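Local coordinates for dihydrodipicolinate synthase (Agrobacterium tumefaciens, PDB 3B4U), which probably condenses pyruvate with aspartate semialdehyde, an early step of lysine biosynthesis, at residues 38-46 against 73-81; 3-12 against 207-218. One frame throughout, in Å; residues are numbered along the deposited sequence.

Interaction 1 (38-46 against 73-81); sequences CDSVTLFGT and SRIVTGVLV
Strands 40-43 and 75-79 run parallel, their axes 21° apart, and four backbone hydrogen bonds zip Val41 and Leu43 to Arg74, Val76 and Gly78. With helix 57-67 between them they form a right-handed beta-alpha-beta unit of the TIM barrel. The bond from Gly78 N to Leu43 O is nearly straight, 2.8 Å long. Val76 lies against Thr42 on the barrel interior. Its CB sits 3.3 Å from Thr42 OG1, and CG1 also meets Thr42 CG2. With chi1 at -65° Thr42 OG1 stands on the side of its backbone N, against Val76 CB, and it is also hydrogen-bonded to Ser8 OG. On the helix-facing side, the Leu43 and Ile75 side chains cross at a slant, Leu43 CD1 lying 3.9 Å from Ile75 CG2. Phe65 of helix 57-67 packs on Leu43. The Phe44 ring folds back over its own neighbour: Leu43 CB stands 3.6 Å above the ring centre. Thr77 CB and Gly78 O lie at the ring edge. At the N-terminal end a water bridges Asp39 O and Arg74 NE, in the guanidinium plane. The aliphatic part of Arg74 runs beside the same carbonyl. At the other end, Leu80 CD1 rests 3.5 Å from Phe44 O.

Interaction 2 (3-12 against 207-218); sequences QKFGLSAALT and QGAISGVANFLT
Gly6 N donates to Gln207 O, the first of five backbone hydrogen bonds that join strands 6-10 and 208-211 in parallel. This pairing of the first and last strands closes the TIM barrel. Ser8 N, held by Ala209 O, and Ser211 N, held by Ser8 O, continue it. Side-chain amides extend the pairing at both ends. The Gln207 side chain stretches out to the 3-12 segment, and its OE1 accepts Phe5 N at 3.0 Å on an in-plane lone pair. A water also donates to this oxygen. At the far end Asn215 ND2 donates to Ala10 O at 2.8 Å; the oxygen lies in the amide plane of Asn215. ND2 also bonds Gly212 O. Asn215 OD1 accepts Thr12 N and Thr12 OG1 from one face of the amide, and His29 as well. Apolar contacts fill the two sides. The Phe5 ring crosses Ile210 at about a right angle, with CZ 3.7 Å from Ile210 CG1. Ala10 CB meets Ile210 CG2 at 3.9 Å. Leu7 lies on the same face as Ala209, and with CG opposite the backbone N (chi1 178°) its CD1 comes to 4.0 Å from Ala214 CB. With both amide ends engaged, Asn215 should have little freedom to flip, and it ties the loop after strand 208-211 to residues 10-12.

How the interactions relate
From the N terminus, strand 6-10 comes first. The chain then passes through helix 23-35 to strand 40-43, and through helix 57-67 to strand 75-79, where interaction 1 closes a short beta-alpha-beta loop. The remaining strands follow in turn until 208-211 returns to strand 6-10, and interaction 2 closes the long loop. Interaction 1 is therefore nested within interaction 2. Strands 6-10 and 40-43 are neighbours, so the two contacts meet directly, their centres about 10 Å apart. Asp39 N lies 2.7 Å from Leu7 O, and Ser40 OG lies 2.8 Å from Ser8 OG, both probable hydrogen bonds. Together they make four successive strands of the barrel wall: 75-79, 40-43, 6-10 and 208-211.

Interaction 1 (38-46 against 73-81)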
loop_
_atom_site.group_PDB
_atom_site.type_symbol
_atom_site.label_atom_id
_atom_site.label_comp_id
_atom_site.label_asym_id
_atom_site.label_seq_id
_atom_site.Cartn_x
_atom_site.Cartn_y
_atom_site.Cartn_z
ATOM N N CYS B 38 24.388 16.132 -5.673
ATOM C CA CYS B 38 23.957 14.872 -5.104
ATOM C C CYS B 38 25.044 13.826 -5.286
ATOM O O CYS B 38 25.647 13.690 -6.357
ATOM C CB CYS B 38 22.676 14.370 -5.758
ATOM S SG CYS B 38 21.227 15.385 -5.391
ATOM N N ASP B 39 25.226 13.037 -4.250
ATOM C CA ASP B 39 26.060 11.846 -4.280
ATOM C C ASP B 39 25.379 10.654 -4.948
ATOM O O ASP B 39 26.028 9.763 -5.458
ATOM C CB ASP B 39 26.481 11.498 -2.837
ATOM C CG ASP B 39 27.221 12.645 -2.196
ATOM O OD1 ASP B 39 28.319 12.969 -2.702
ATOM O OD2 ASP B 39 26.762 13.257 -1.223
ATOM N N SER B 40 24.055 10.645 -4.923
ATOM C CA SER B 40 23.251 9.600 -5.537
ATOM C C SER B 40 21.892 10.154 -5.865
ATOM O O SER B 40 21.547 11.267 -5.477
ATOM C CB SER B 40 23.137 8.384 -4.599
ATOM O OG SER B 40 22.380 8.698 -3.448
ATOM N N VAL B 41 21.099 9.338 -6.555
ATOM C CA VAL B 41 19.692 9.610 -6.746
ATOM C C VAL B 41 18.889 8.425 -6.278
ATOM O O VAL B 41 19.247 7.272 -6.520
ATOM C CB VAL B 41 19.391 9.974 -8.242
ATOM C CG1 VAL B 41 20.063 11.287 -8.651
ATOM C CG2 VAL B 41 19.777 8.844 -9.229
ATOM N N THR B 42 17.778 8.727 -5.629
ATOM C CA THR B 42 16.848 7.706 -5.140
ATOM C C THR B 42 15.657 7.706 -6.092
ATOM O O THR B 42 14.964 8.709 -6.248
ATOM C CB THR B 42 16.388 7.983 -3.716
ATOM O OG1 THR B 42 17.510 7.891 -2.850
ATOM C CG2 THR B 42 15.358 6.989 -3.266
ATOM N N LEU B 43 15.465 6.576 -6.760
ATOM C CA LEU B 43 14.350 6.385 -7.677
ATOM C C LEU B 43 13.201 5.706 -6.984
ATOM O O LEU B 43 13.418 4.834 -6.147
ATOM C CB LEU B 43 14.801 5.486 -8.846
ATOM C CG LEU B 43 16.065 5.920 -9.565
ATOM C CD1 LEU B 43 16.291 5.006 -10.768
ATOM C CD2 LEU B 43 16.082 7.407 -9.929
ATOM N N PHE B 44 11.972 6.079 -7.322
ATOM C CA PHE B 44 10.796 5.359 -6.860
ATOM C C PHE B 44 10.577 5.545 -5.367
ATOM O O PHE B 44 9.985 4.674 -4.722
ATOM C CB PHE B 44 10.804 3.837 -7.227
ATOM C CG PHE B 44 11.476 3.506 -8.534
ATOM C CD1 PHE B 44 11.070 4.059 -9.724
ATOM C CD2 PHE B 44 12.500 2.562 -8.553
ATOM C CE1 PHE B 44 11.706 3.729 -10.892
ATOM C CE2 PHE B 44 13.111 2.227 -9.769
ATOM C CZ PHE B 44 12.709 2.817 -10.901
ATOM N N GLY B 45 11.015 6.667 -4.793
ATOM C CA GLY B 45 10.623 7.003 -3.428
ATOM C C GLY B 45 9.298 7.739 -3.430
ATOM O O GLY B 45 8.621 7.852 -4.452
ATOM N N THR B 46 8.948 8.310 -2.286
ATOM C CA THR B 46 7.696 9.026 -2.145
ATOM C C THR B 46 7.615 10.195 -3.135
ATOM O O THR B 46 6.616 10.361 -3.835
ATOM C CB THR B 46 7.541 9.494 -0.703
ATOM O OG1 THR B 46 7.578 8.357 0.178
ATOM C CG2 THR B 46 6.246 10.259 -0.481
ATOM N N SER B 73 26.065 2.309 -8.354
ATOM C CA SER B 73 26.414 2.773 -7.029
ATOM C C SER B 73 25.982 4.189 -6.706
ATOM O O SER B 73 26.111 4.621 -5.559
ATOM C CB SER B 73 27.905 2.614 -6.802
ATOM O OG SER B 73 28.642 3.415 -7.699
ATOM N N ARG B 74 25.471 4.908 -7.701
ATOM C CA ARG B 74 24.856 6.208 -7.489
ATOM C C ARG B 74 23.333 6.156 -7.570
ATOM O O ARG B 74 22.704 7.203 -7.625
ATOM C CB ARG B 74 25.423 7.230 -8.467
ATOM C CG ARG B 74 26.897 7.539 -8.157
ATOM C CD ARG B 74 27.421 8.656 -8.975
ATOM N NE ARG B 74 28.825 8.885 -8.685
ATOM C CZ ARG B 74 29.846 8.724 -9.539
ATOM N NH1 ARG B 74 29.700 8.319 -10.819
ATOM N NH2 ARG B 74 31.052 9.002 -9.089
ATOM N N ILE B 75 22.754 4.954 -7.490
ATOM C CA ILE B 75 21.310 4.772 -7.549
ATOM C C ILE B 75 20.847 4.052 -6.300
ATOM O O ILE B 75 21.375 3.014 -5.913
ATOM C CB ILE B 75 20.902 3.947 -8.782
ATOM C CG1 ILE B 75 21.337 4.653 -10.057
ATOM C CG2 ILE B 75 19.390 3.695 -8.799
ATOM C CD1 ILE B 75 21.137 3.834 -11.328
ATOM N N VAL B 76 19.838 4.621 -5.650
ATOM C CA VAL B 76 19.086 3.999 -4.556
ATOM C C VAL B 76 17.694 3.721 -5.101
ATOM O O VAL B 76 17.150 4.556 -5.824
ATOM C CB VAL B 76 19.018 4.950 -3.342
ATOM C CG1 VAL B 76 18.153 4.403 -2.217
ATOM C CG2 VAL B 76 20.435 5.280 -2.845
ATOM N N THR B 77 17.098 2.566 -4.799
ATOM C CA THR B 77 15.739 2.287 -5.237
ATOM C C THR B 77 14.790 2.178 -4.067
ATOM O O THR B 77 15.001 1.359 -3.156
ATOM C CB THR B 77 15.668 1.015 -6.085
ATOM O OG1 THR B 77 16.134 -0.097 -5.336
ATOM C CG2 THR B 77 16.507 1.135 -7.325
ATOM N N GLY B 78 13.699 2.928 -4.107
ATOM C CA GLY B 78 12.614 2.766 -3.153
ATOM C C GLY B 78 11.812 1.521 -3.426
ATOM O O GLY B 78 11.554 1.182 -4.577
ATOM N N VAL B 79 11.433 0.842 -2.359
ATOM C CA VAL B 79 10.578 -0.351 -2.383
ATOM C C VAL B 79 9.490 -0.079 -1.363
ATOM O O VAL B 79 9.759 0.093 -0.190
ATOM C CB VAL B 79 11.383 -1.636 -2.068
ATOM C CG1 VAL B 79 10.453 -2.833 -1.966
ATOM C CG2 VAL B 79 12.421 -1.892 -3.190
ATOM N N LEU B 80 8.260 0.005 -1.855
ATOM C CA LEU B 80 7.098 0.560 -1.166
ATOM C C LEU B 80 5.918 -0.366 -1.252
ATOM O O LEU B 80 4.804 0.054 -1.474
ATOM C CB LEU B 80 6.738 1.928 -1.753
ATOM C CG LEU B 80 7.845 2.980 -1.869
ATOM C CD1 LEU B 80 7.299 4.267 -2.511
ATOM C CD2 LEU B 80 8.483 3.304 -0.502
ATOM N N VAL B 81 6.147 -1.659 -1.114
ATOM C CA VAL B 81 5.114 -2.699 -1.313
ATOM C C VAL B 81 4.750 -3.394 -0.010
ATOM O O VAL B 81 5.309 -3.125 1.077
ATOM C CB VAL B 81 5.535 -3.701 -2.391
ATOM C CG1 VAL B 81 5.680 -2.970 -3.724
ATOM C CG2 VAL B 81 6.812 -4.408 -1.982
HETATM O O HOH W 1 28.708 9.914 -6.053
HETATM O O HOH W 2 26.782 7.262 -3.481
#

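Interaction 2 (3-12 against 207-218)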
loop_
_atom_site.group_PDB
_atom_site.type_symbol
_atom_site.label_atom_id
_atom_site.label_comp_id
_atom_site.label_asym_id
_atom_site.label_seq_id
_atom_site.Cartn_x
_atom_site.Cartn_y
_atom_site.Cartn_z
ATOM N N GLN B 3 32.876 8.421 2.810
ATOM C CA GLN B 3 32.185 7.113 2.945
ATOM C C GLN B 3 30.728 7.290 3.377
ATOM O O GLN B 3 29.922 6.380 3.187
ATOM C CB GLN B 3 32.949 6.195 3.912
ATOM C CG GLN B 3 32.197 4.952 4.405
ATOM C CD GLN B 3 31.595 5.089 5.819
ATOM O OE1 GLN B 3 30.642 5.854 6.055
ATOM N NE2 GLN B 3 32.142 4.316 6.760
ATOM N N LYS B 4 30.377 8.455 3.922
ATOM C CA LYS B 4 29.000 8.665 4.364
ATOM C C LYS B 4 28.040 8.568 3.182
ATOM O O LYS B 4 28.402 8.773 2.017
ATOM C CB LYS B 4 28.834 10.028 5.055
ATOM C CG LYS B 4 28.947 11.230 4.098
ATOM C CD LYS B 4 28.506 12.582 4.714
ATOM C CE LYS B 4 29.290 12.999 5.921
ATOM N NZ LYS B 4 28.993 14.439 6.296
ATOM N N PHE B 5 26.786 8.320 3.495
ATOM C CA PHE B 5 25.737 8.306 2.490
ATOM C C PHE B 5 25.678 9.608 1.699
ATOM O O PHE B 5 25.633 9.588 0.455
ATOM C CB PHE B 5 24.396 7.994 3.170
ATOM C CG PHE B 5 23.243 7.930 2.208
ATOM C CD1 PHE B 5 22.916 6.753 1.576
ATOM C CD2 PHE B 5 22.509 9.064 1.908
ATOM C CE1 PHE B 5 21.881 6.699 0.666
ATOM C CE2 PHE B 5 21.441 9.024 1.023
ATOM C CZ PHE B 5 21.142 7.830 0.390
ATOM N N GLY B 6 25.660 10.737 2.391
ATOM C CA GLY B 6 25.668 12.038 1.741
ATOM C C GLY B 6 24.273 12.503 1.347
ATOM O O GLY B 6 23.293 12.290 2.061
ATOM N N LEU B 7 24.209 13.173 0.208
ATOM C CA LEU B 7 22.962 13.720 -0.310
ATOM C C LEU B 7 22.468 12.869 -1.470
ATOM O O LEU B 7 23.174 12.691 -2.466
ATOM C CB LEU B 7 23.165 15.171 -0.793
ATOM C CG LEU B 7 21.924 15.799 -1.401
ATOM C CD1 LEU B 7 20.730 15.793 -0.414
ATOM C CD2 LEU B 7 22.207 17.214 -1.902
ATOM N N SER B 8 21.236 12.406 -1.362
ATOM C CA SER B 8 20.570 11.758 -2.471
ATOM C C SER B 8 19.336 12.575 -2.848
ATOM O O SER B 8 18.591 12.962 -1.970
ATOM C CB SER B 8 20.183 10.333 -2.060
ATOM O OG SER B 8 19.770 9.565 -3.183
ATOM N N ALA B 9 19.093 12.813 -4.143
ATOM C CA ALA B 9 17.826 13.404 -4.553
ATOM C C ALA B 9 16.734 12.382 -4.414
ATOM O O ALA B 9 16.884 11.244 -4.880
ATOM C CB ALA B 9 17.896 13.880 -5.982
ATOM N N ALA B 10 15.610 12.761 -3.812
ATOM C CA ALA B 10 14.401 11.937 -3.823
ATOM C C ALA B 10 13.781 12.239 -5.185
ATOM O O ALA B 10 12.923 13.102 -5.335
ATOM C CB ALA B 10 13.460 12.333 -2.659
ATOM N N LEU B 11 14.263 11.558 -6.225
ATOM C CA LEU B 11 14.120 12.055 -7.586
ATOM C C LEU B 11 12.656 12.063 -8.010
ATOM O O LEU B 11 11.952 11.070 -7.889
ATOM C CB LEU B 11 14.925 11.179 -8.557
ATOM C CG LEU B 11 15.284 11.860 -9.856
ATOM C CD1 LEU B 11 16.421 12.856 -9.664
ATOM C CD2 LEU B 11 15.613 10.821 -10.933
ATOM N N THR B 12 12.225 13.165 -8.597
ATOM C CA THR B 12 10.909 13.251 -9.212
ATOM C C THR B 12 10.876 12.433 -10.511
ATOM O O THR B 12 11.878 12.301 -11.217
ATOM C CB THR B 12 10.570 14.731 -9.465
ATOM O OG1 THR B 12 11.696 15.410 -10.046
ATOM C CG2 THR B 12 10.213 15.438 -8.164
ATOM N N GLN B 207 24.186 11.011 8.614
ATOM C CA GLN B 207 24.915 10.778 7.370
ATOM C C GLN B 207 24.341 11.423 6.144
ATOM O O GLN B 207 24.884 11.232 5.062
ATOM C CB GLN B 207 25.108 9.277 7.128
ATOM C CG GLN B 207 26.208 8.661 7.941
ATOM C CD GLN B 207 26.628 7.303 7.404
ATOM O OE1 GLN B 207 26.628 7.060 6.205
ATOM N NE2 GLN B 207 26.976 6.401 8.325
ATOM N N GLY B 208 23.267 12.200 6.278
ATOM C CA GLY B 208 22.738 12.945 5.170
ATOM C C GLY B 208 21.234 12.847 5.008
ATOM O O GLY B 208 20.491 12.892 5.983
ATOM N N ALA B 209 20.774 12.794 3.750
ATOM C CA ALA B 209 19.352 12.907 3.438
ATOM C C ALA B 209 19.048 12.328 2.068
ATOM O O ALA B 209 19.902 12.361 1.175
ATOM C CB ALA B 209 18.911 14.401 3.465
ATOM N N ILE B 210 17.822 11.862 1.951
ATOM C CA ILE B 210 17.178 11.584 0.683
ATOM C C ILE B 210 16.107 12.662 0.546
ATOM O O ILE B 210 15.087 12.611 1.211
ATOM C CB ILE B 210 16.579 10.169 0.630
ATOM C CG1 ILE B 210 17.681 9.094 0.813
ATOM C CG2 ILE B 210 15.820 9.964 -0.674
ATOM C CD1 ILE B 210 17.162 7.704 1.040
ATOM N N SER B 211 16.391 13.668 -0.258
ATOM C CA SER B 211 15.716 14.966 -0.158
ATOM C C SER B 211 14.871 15.321 -1.362
ATOM O O SER B 211 15.376 15.329 -2.486
ATOM C CB SER B 211 16.776 16.040 0.033
ATOM O OG SER B 211 16.238 17.350 -0.177
ATOM N N GLY B 212 13.625 15.708 -1.139
ATOM C CA GLY B 212 12.775 16.217 -2.195
ATOM C C GLY B 212 13.170 17.611 -2.672
ATOM O O GLY B 212 13.175 17.890 -3.865
ATOM N N VAL B 213 13.517 18.493 -1.743
ATOM C CA VAL B 213 13.938 19.834 -2.091
ATOM C C VAL B 213 15.205 19.822 -2.924
ATOM O O VAL B 213 15.407 20.715 -3.735
ATOM C CB VAL B 213 14.058 20.726 -0.805
ATOM C CG1 VAL B 213 14.724 22.046 -1.104
ATOM C CG2 VAL B 213 12.668 20.897 -0.164
ATOM N N ALA B 214 16.045 18.800 -2.763
ATOM C CA ALA B 214 17.259 18.670 -3.542
ATOM C C ALA B 214 16.999 18.448 -5.037
ATOM O O ALA B 214 17.938 18.547 -5.813
ATOM C CB ALA B 214 18.151 17.533 -2.998
ATOM N N ASN B 215 15.757 18.215 -5.445
ATOM C CA ASN B 215 15.442 18.206 -6.882
ATOM C C ASN B 215 15.574 19.595 -7.509
ATOM O O ASN B 215 15.724 19.679 -8.725
ATOM C CB ASN B 215 14.015 17.734 -7.124
ATOM C CG ASN B 215 13.847 16.241 -6.982
ATOM O OD1 ASN B 215 14.199 15.490 -7.902
ATOM N ND2 ASN B 215 13.289 15.816 -5.876
ATOM N N PHE B 216 15.532 20.667 -6.716
ATOM C CA PHE B 216 15.540 22.016 -7.267
ATOM C C PHE B 216 16.398 23.008 -6.517
ATOM O O PHE B 216 16.560 24.109 -7.032
ATOM C CB PHE B 216 14.106 22.541 -7.498
ATOM C CG PHE B 216 13.315 22.659 -6.243
ATOM C CD1 PHE B 216 13.369 23.822 -5.479
ATOM C CD2 PHE B 216 12.501 21.644 -5.809
ATOM C CE1 PHE B 216 12.677 23.939 -4.307
ATOM C CE2 PHE B 216 11.806 21.761 -4.624
ATOM C CZ PHE B 216 11.895 22.924 -3.871
ATOM N N LEU B 217 16.947 22.648 -5.361
ATOM C CA LEU B 217 17.894 23.485 -4.599
ATOM C C LEU B 217 19.033 22.577 -4.137
ATOM O O LEU B 217 19.294 22.408 -2.937
ATOM C CB LEU B 217 17.226 24.211 -3.432
ATOM C CG LEU B 217 16.338 25.399 -3.801
ATOM C CD1 LEU B 217 15.462 25.774 -2.583
ATOM C CD2 LEU B 217 17.173 26.586 -4.261
ATOM N N THR B 218 19.677 21.913 -5.082
ATOM C CA THR B 218 20.638 20.867 -4.734
ATOM C C THR B 218 21.793 21.365 -3.871
ATOM O O THR B 218 22.087 20.770 -2.833
ATOM C CB THR B 218 21.180 20.177 -5.984
ATOM O OG1 THR B 218 20.093 19.750 -6.821
ATOM C CG2 THR B 218 22.008 18.988 -5.562
HETATM O O HOH W 3 27.315 4.810 4.899
#